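Local coordinates for protein Afp2 (Serratia entomophila, PDB 6RBN) that forms, in many copies, part of the contractile sheath around the inner tube of the anti-feeding prophage, a phage-tail-like injection system, at residues L129-K134 with V171-I176; G139-D144 with G214-G219; N257-D262 with S289-L294. All coordinates share one frame; numbering follows the deposited sequence.

Contact 1 of 3, residues L129-K134 with V171-I176; sequences LFDGPK and VPPSAI
S174, in the first turn of helix 173-187, meets L129, the last residue of strand 127-129, and F130 and D131 of the loop that follows, in a buried, mainly polar contact at the C-terminal end of that strand in the mixed sheet. The D131 carboxylate faces the start of the helix: its OD1 accepts a weak, bent hydrogen bond from S174 N at 3.1 Å (angle 129° at the hydrogen) and lies 3.4 Å from P173 CD, the two side chains crossing at about a right angle. The N-terminal end of the helix would probably favour a negative group here. With its chi1 of -59°, S174 carries OG beside its own backbone N and toward F130 O and D131 OD1. In the subtilisin-like sheath domain the exit of strand 127-129, parallel to strand 102-105, is thus covered by the start of helix 173-187, which comes later in the chain. Strand 102-105 and the residues after it add hydrogen bonds from S174 OG to A105 O and from G107 N to D131 OD2. L129 adds looser van der Waals contact, its CB 4.2 Å from S174 CB. F130 points away from the helix and meets F116 edge-to-face.

Contact 2 of 3, residues G139-D144 with G214-G219; sequences GTAKPD and GKYNQG
P143 and Y216 carry this surface contact. P143 CB meets the tyrosine ring obliquely, at the CD1 and CE1 atoms, and comes to 3.5 Å from Y216 CE1. Farther along the same ring the phenol end meets A141, whose CB is 3.5 Å from Y216 OH, so the tyrosine spans two residues of the opposing segment. A chi1 of -67° sets its CG beside the backbone N and sends the ring out from the helix end toward them. K215, the preceding residue, reaches the same segment at a different point. Its chain runs straight to CG and CD, then turns at chi3 (-96°), which brings CE to 3.8 Å from G139 O, a loose approach. Both segments belong to the subtilisin-like sheath domain: 139-144 leads into the short helix 143-146, and 214-219 is the C-terminal end of helix 210-216 with the turn that follows. V146 and I137 also pack on Y216, and the ring of F212, one turn earlier in its own helix, meets it with planes about 50° apart. Beyond the tyrosine the chain turns toward a neighbour. N217 ND2 hydrogen-bonds T6 O of another Afp2 subunit and N217 packs on P8 of that subunit, consistent with the linking of sheath subunits through N-terminal arms.

Contact 3 of 3, residues N257-D262 with S289-L294; sequences NAVERD and SYLHSL
V259 and D262 of helix 250-267 meet Y290, L291 and L294 of helix 277-295 in a roughly antiparallel helix pair of the sheath C-terminal domain; the short segments run at 147° to each other, with axes 11.7 Å apart at closest approach. The apolar contacts centre on V259. Its CG2 touches L294 CD2 at 3.7 Å, while CG1 faces L291 CD2 at 4.3 Å and lies at the edge of the Y290 ring, near the ring plane. V259 and L291 also pack on L335 of strand 328-335, so the two helices share this part of the small antiparallel sheet. The mixed contact is that of D262 with Y290, whose ring extends across the gap toward helix 250-267. There D262 CB lies oblique to it, 3.6 Å from Y290 CZ, and carboxylate and ring planes are 71° apart. Outward contacts link the pair to other proteins, with V259 packing on F445 of an Afp3 chain and H292 on R143 of an Afp1 chain. Within helix 277-295, S293 OG donates to Y290 O at 3.0 Å, tilted 33° from the carbonyl plane and on the same face as L294 N.

Overall arrangement
Contacts 1 and 2 both belong to the subtilisin-like region and alternate along the chain, with helix 173-187 followed by helix 210-216. Their centres are 18 Å apart and their nearest atoms about 8 Å, without touching; contact 1 is buried, contact 2 lies at the surface. Contact 3 follows in sequence, in the C-terminal domain. Its centre is 30 Å from that of contact 1, on the opposite side of the chain's centre, and 36 Å from that of contact 2, with nearest atoms about 10 Å and 17 Å away. Partners differ accordingly: contact 1 touches no other chain, contact 2 reaches a second Afp2 subunit, and contact 3 meets Afp1 and Afp3.

Contact 1 of 3, residues L129-K134 with V171-I176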
# COMPACT_ATOMS: atom_id res chain seq x y z
N LEU C 129 -18.01 92.78 2.32
CA LEU C 129 -17.08 93.91 2.30
C LEU C 129 -17.92 95.17 2.15
O LEU C 129 -18.38 95.49 1.06
CB LEU C 129 -16.07 93.76 1.18
CG LEU C 129 -15.17 92.53 1.25
CD1 LEU C 129 -14.30 92.44 0.01
CD2 LEU C 129 -14.31 92.56 2.49
N PHE C 130 -18.13 95.89 3.25
CA PHE C 130 -19.05 97.01 3.29
C PHE C 130 -18.29 98.31 3.02
O PHE C 130 -17.17 98.27 2.50
CB PHE C 130 -19.81 96.99 4.62
CG PHE C 130 -20.52 95.69 4.86
CD1 PHE C 130 -21.59 95.32 4.06
CD2 PHE C 130 -20.14 94.86 5.89
CE1 PHE C 130 -22.25 94.14 4.28
CE2 PHE C 130 -20.80 93.67 6.11
CZ PHE C 130 -21.85 93.31 5.30
N ASP C 131 -18.90 99.46 3.30
CA ASP C 131 -18.29 100.75 3.00
C ASP C 131 -18.39 101.67 4.20
O ASP C 131 -19.34 101.58 4.99
CB ASP C 131 -18.94 101.44 1.81
CG ASP C 131 -18.59 100.81 0.50
OD1 ASP C 131 -17.49 100.24 0.39
OD2 ASP C 131 -19.42 100.89 -0.42
N GLY C 132 -17.43 102.57 4.32
CA GLY C 132 -17.53 103.66 5.26
C GLY C 132 -18.29 104.82 4.65
O GLY C 132 -18.69 104.76 3.49
N PRO C 133 -18.51 105.87 5.43
CA PRO C 133 -19.19 107.06 4.89
C PRO C 133 -18.35 107.77 3.85
O PRO C 133 -17.12 107.78 3.91
CB PRO C 133 -19.40 107.94 6.13
CG PRO C 133 -19.40 106.98 7.26
CD PRO C 133 -18.40 105.93 6.90
N LYS C 134 -19.03 108.38 2.88
CA LYS C 134 -18.33 109.10 1.82
C LYS C 134 -17.88 110.47 2.30
O LYS C 134 -16.89 111.01 1.79
CB LYS C 134 -19.23 109.20 0.59
CG LYS C 134 -18.52 109.63 -0.68
CD LYS C 134 -19.43 109.51 -1.88
CE LYS C 134 -18.70 109.92 -3.15
NZ LYS C 134 -19.56 109.80 -4.35
N VAL C 171 -13.41 105.38 -6.37
CA VAL C 171 -13.55 103.94 -6.16
C VAL C 171 -14.18 103.70 -4.79
O VAL C 171 -13.74 104.31 -3.81
CB VAL C 171 -12.20 103.25 -6.27
CG1 VAL C 171 -12.30 101.78 -5.94
CG2 VAL C 171 -11.66 103.39 -7.66
N PRO C 172 -15.21 102.86 -4.70
CA PRO C 172 -15.72 102.45 -3.39
C PRO C 172 -14.67 101.66 -2.63
O PRO C 172 -13.96 100.83 -3.21
CB PRO C 172 -16.92 101.57 -3.74
CG PRO C 172 -17.33 102.02 -5.08
CD PRO C 172 -16.07 102.38 -5.79
N PRO C 173 -14.55 101.88 -1.32
CA PRO C 173 -13.44 101.27 -0.57
C PRO C 173 -13.62 99.79 -0.30
O PRO C 173 -12.70 99.16 0.22
CB PRO C 173 -13.45 102.07 0.73
CG PRO C 173 -14.86 102.49 0.89
CD PRO C 173 -15.40 102.73 -0.47
N SER C 174 -14.78 99.22 -0.62
CA SER C 174 -14.92 97.77 -0.64
C SER C 174 -14.09 97.16 -1.75
O SER C 174 -13.55 96.06 -1.59
CB SER C 174 -16.38 97.39 -0.82
OG SER C 174 -17.18 97.92 0.20
N ALA C 175 -14.00 97.84 -2.89
CA ALA C 175 -13.23 97.33 -4.02
C ALA C 175 -11.74 97.45 -3.79
O ALA C 175 -10.97 96.68 -4.38
CB ALA C 175 -13.62 98.08 -5.29
N ILE C 176 -11.31 98.41 -2.97
CA ILE C 176 -9.91 98.49 -2.58
C ILE C 176 -9.56 97.31 -1.68
O ILE C 176 -8.49 96.71 -1.81
CB ILE C 176 -9.64 99.84 -1.90
CG1 ILE C 176 -9.94 100.98 -2.86
CG2 ILE C 176 -8.21 99.94 -1.43
CD1 ILE C 176 -9.97 102.33 -2.20

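Contact 2 of 3, residues G139-D144 with G214-G219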
# COMPACT_ATOMS: atom_id res chain seq x y z
N GLY C 139 -13.99 113.43 14.00
CA GLY C 139 -13.07 113.19 15.10
C GLY C 139 -13.70 113.37 16.47
O GLY C 139 -13.20 112.81 17.45
N THR C 140 -14.77 114.15 16.56
CA THR C 140 -15.65 114.19 17.72
C THR C 140 -16.89 113.34 17.48
O THR C 140 -18.00 113.69 17.89
CB THR C 140 -16.03 115.63 18.05
OG1 THR C 140 -16.73 116.20 16.94
CG2 THR C 140 -14.79 116.45 18.34
N ALA C 141 -16.71 112.22 16.79
CA ALA C 141 -17.80 111.56 16.07
C ALA C 141 -18.66 110.65 16.93
O ALA C 141 -19.74 110.28 16.46
CB ALA C 141 -17.23 110.75 14.92
N LYS C 142 -18.23 110.31 18.16
CA LYS C 142 -18.85 109.30 19.03
C LYS C 142 -18.94 107.97 18.29
O LYS C 142 -19.97 107.68 17.66
CB LYS C 142 -20.22 109.76 19.55
CG LYS C 142 -20.86 108.82 20.57
CD LYS C 142 -20.03 108.72 21.83
CE LYS C 142 -20.07 110.01 22.64
NZ LYS C 142 -19.31 109.89 23.91
N PRO C 143 -17.85 107.19 18.28
CA PRO C 143 -17.69 106.07 17.32
C PRO C 143 -18.77 104.99 17.34
O PRO C 143 -18.86 104.24 16.36
CB PRO C 143 -16.33 105.48 17.72
CG PRO C 143 -16.16 105.84 19.14
CD PRO C 143 -16.79 107.20 19.30
N ASP C 144 -19.57 104.88 18.40
CA ASP C 144 -20.69 103.96 18.36
C ASP C 144 -21.84 104.47 17.51
O ASP C 144 -22.67 103.67 17.07
CB ASP C 144 -21.19 103.68 19.78
CG ASP C 144 -20.20 102.90 20.60
OD1 ASP C 144 -19.43 102.11 20.02
OD2 ASP C 144 -20.19 103.07 21.84
N GLY C 214 -7.23 104.64 16.29
CA GLY C 214 -7.22 104.04 17.61
C GLY C 214 -8.56 104.04 18.31
O GLY C 214 -8.79 103.21 19.20
N LYS C 215 -9.46 104.95 17.94
CA LYS C 215 -10.81 104.92 18.49
C LYS C 215 -11.67 103.85 17.83
O LYS C 215 -12.61 103.35 18.45
CB LYS C 215 -11.49 106.28 18.32
CG LYS C 215 -10.86 107.40 19.12
CD LYS C 215 -11.68 108.68 19.02
CE LYS C 215 -11.14 109.62 17.95
NZ LYS C 215 -11.47 109.18 16.57
N TYR C 216 -11.35 103.48 16.59
CA TYR C 216 -12.20 102.59 15.82
C TYR C 216 -11.68 101.17 15.73
O TYR C 216 -12.35 100.32 15.15
CB TYR C 216 -12.38 103.13 14.40
CG TYR C 216 -13.16 104.40 14.35
CD1 TYR C 216 -14.54 104.39 14.42
CD2 TYR C 216 -12.52 105.63 14.26
CE1 TYR C 216 -15.26 105.55 14.36
CE2 TYR C 216 -13.23 106.80 14.22
CZ TYR C 216 -14.60 106.76 14.28
OH TYR C 216 -15.32 107.92 14.24
N ASN C 217 -10.50 100.88 16.28
CA ASN C 217 -9.95 99.54 16.15
C ASN C 217 -10.62 98.54 17.07
O ASN C 217 -10.47 97.33 16.86
CB ASN C 217 -8.45 99.59 16.44
CG ASN C 217 -7.70 98.42 15.85
OD1 ASN C 217 -8.24 97.66 15.06
ND2 ASN C 217 -6.46 98.25 16.27
N GLN C 218 -11.37 98.99 18.07
CA GLN C 218 -12.14 98.13 18.94
C GLN C 218 -13.58 98.06 18.46
O GLN C 218 -14.05 98.93 17.72
CB GLN C 218 -12.06 98.62 20.39
CG GLN C 218 -12.58 100.04 20.63
CD GLN C 218 -14.06 100.11 20.98
OE1 GLN C 218 -14.61 99.19 21.58
NE2 GLN C 218 -14.71 101.20 20.59
N GLY C 219 -14.28 97.03 18.90
CA GLY C 219 -15.71 96.97 18.63
C GLY C 219 -16.00 96.54 17.21
O GLY C 219 -15.89 95.35 16.87

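Contact 3 of 3, residues N257-D262 with S289-L294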
# COMPACT_ATOMS: atom_id res chain seq x y z
N ASN C 257 -13.95 79.53 6.31
CA ASN C 257 -14.85 79.51 5.16
C ASN C 257 -14.23 78.81 3.97
O ASN C 257 -14.94 78.19 3.17
CB ASN C 257 -15.26 80.93 4.78
CG ASN C 257 -16.13 81.58 5.82
OD1 ASN C 257 -16.98 80.94 6.42
ND2 ASN C 257 -15.93 82.88 6.03
N ALA C 258 -12.90 78.88 3.83
CA ALA C 258 -12.24 78.12 2.78
C ALA C 258 -12.20 76.64 3.12
O ALA C 258 -12.29 75.79 2.23
CB ALA C 258 -10.82 78.65 2.57
N VAL C 259 -12.08 76.31 4.40
CA VAL C 259 -12.06 74.91 4.83
C VAL C 259 -13.45 74.30 4.73
O VAL C 259 -13.63 73.18 4.25
CB VAL C 259 -11.49 74.80 6.25
CG1 VAL C 259 -11.61 73.41 6.79
CG2 VAL C 259 -10.04 75.19 6.25
N GLU C 260 -14.47 75.06 5.14
CA GLU C 260 -15.84 74.55 5.15
C GLU C 260 -16.38 74.37 3.74
O GLU C 260 -17.20 73.47 3.50
CB GLU C 260 -16.73 75.50 5.96
CG GLU C 260 -16.49 75.36 7.44
CD GLU C 260 -17.11 76.44 8.28
OE1 GLU C 260 -17.61 77.43 7.73
OE2 GLU C 260 -17.06 76.31 9.52
N ARG C 261 -15.93 75.19 2.79
CA ARG C 261 -16.38 75.01 1.42
C ARG C 261 -15.63 73.88 0.72
O ARG C 261 -16.22 73.11 -0.04
CB ARG C 261 -16.25 76.31 0.63
CG ARG C 261 -17.24 77.38 1.04
CD ARG C 261 -16.96 78.69 0.32
NE ARG C 261 -17.22 78.59 -1.11
CZ ARG C 261 -18.39 78.86 -1.68
NH1 ARG C 261 -19.41 79.26 -0.94
NH2 ARG C 261 -18.54 78.74 -2.99
N ASP C 262 -14.32 73.76 0.97
CA ASP C 262 -13.55 72.74 0.27
C ASP C 262 -13.77 71.34 0.84
O ASP C 262 -13.55 70.36 0.12
CB ASP C 262 -12.06 73.08 0.32
CG ASP C 262 -11.71 74.26 -0.55
OD1 ASP C 262 -12.40 74.48 -1.56
OD2 ASP C 262 -10.74 74.97 -0.22
N SER C 289 -6.89 63.70 4.87
CA SER C 289 -5.99 63.94 3.75
C SER C 289 -6.01 65.39 3.32
O SER C 289 -4.99 65.93 2.89
CB SER C 289 -6.35 63.04 2.57
OG SER C 289 -7.58 63.43 2.00
N TYR C 290 -7.17 66.05 3.44
CA TYR C 290 -7.25 67.47 3.11
C TYR C 290 -6.56 68.31 4.17
O TYR C 290 -5.79 69.23 3.85
CB TYR C 290 -8.71 67.90 2.95
CG TYR C 290 -8.86 69.38 2.68
CD1 TYR C 290 -8.54 69.90 1.44
CD2 TYR C 290 -9.31 70.24 3.66
CE1 TYR C 290 -8.66 71.25 1.18
CE2 TYR C 290 -9.43 71.59 3.42
CZ TYR C 290 -9.11 72.09 2.17
OH TYR C 290 -9.24 73.43 1.92
N LEU C 291 -6.82 68.03 5.44
CA LEU C 291 -6.27 68.85 6.51
C LEU C 291 -4.79 68.61 6.75
O LEU C 291 -4.14 69.46 7.36
CB LEU C 291 -7.04 68.61 7.81
CG LEU C 291 -8.48 69.11 7.84
CD1 LEU C 291 -9.15 68.71 9.13
CD2 LEU C 291 -8.51 70.61 7.67
N HIS C 292 -4.23 67.49 6.28
CA HIS C 292 -2.79 67.30 6.42
C HIS C 292 -2.03 68.11 5.39
O HIS C 292 -0.97 68.67 5.70
CB HIS C 292 -2.42 65.82 6.29
CG HIS C 292 -1.00 65.53 6.63
ND1 HIS C 292 -0.57 65.34 7.92
CD2 HIS C 292 0.11 65.44 5.85
CE1 HIS C 292 0.73 65.11 7.92
NE2 HIS C 292 1.17 65.17 6.68
N SER C 293 -2.53 68.16 4.16
CA SER C 293 -1.89 68.96 3.13
C SER C 293 -2.07 70.45 3.40
O SER C 293 -1.25 71.26 2.97
CB SER C 293 -2.46 68.61 1.76
OG SER C 293 -3.80 69.04 1.65
N LEU C 294 -3.15 70.81 4.09
CA LEU C 294 -3.35 72.19 4.51
C LEU C 294 -2.46 72.56 5.69
O LEU C 294 -2.02 73.71 5.79
CB LEU C 294 -4.82 72.40 4.86
CG LEU C 294 -5.29 73.81 5.16
CD1 LEU C 294 -5.21 74.66 3.91
CD2 LEU C 294 -6.70 73.76 5.68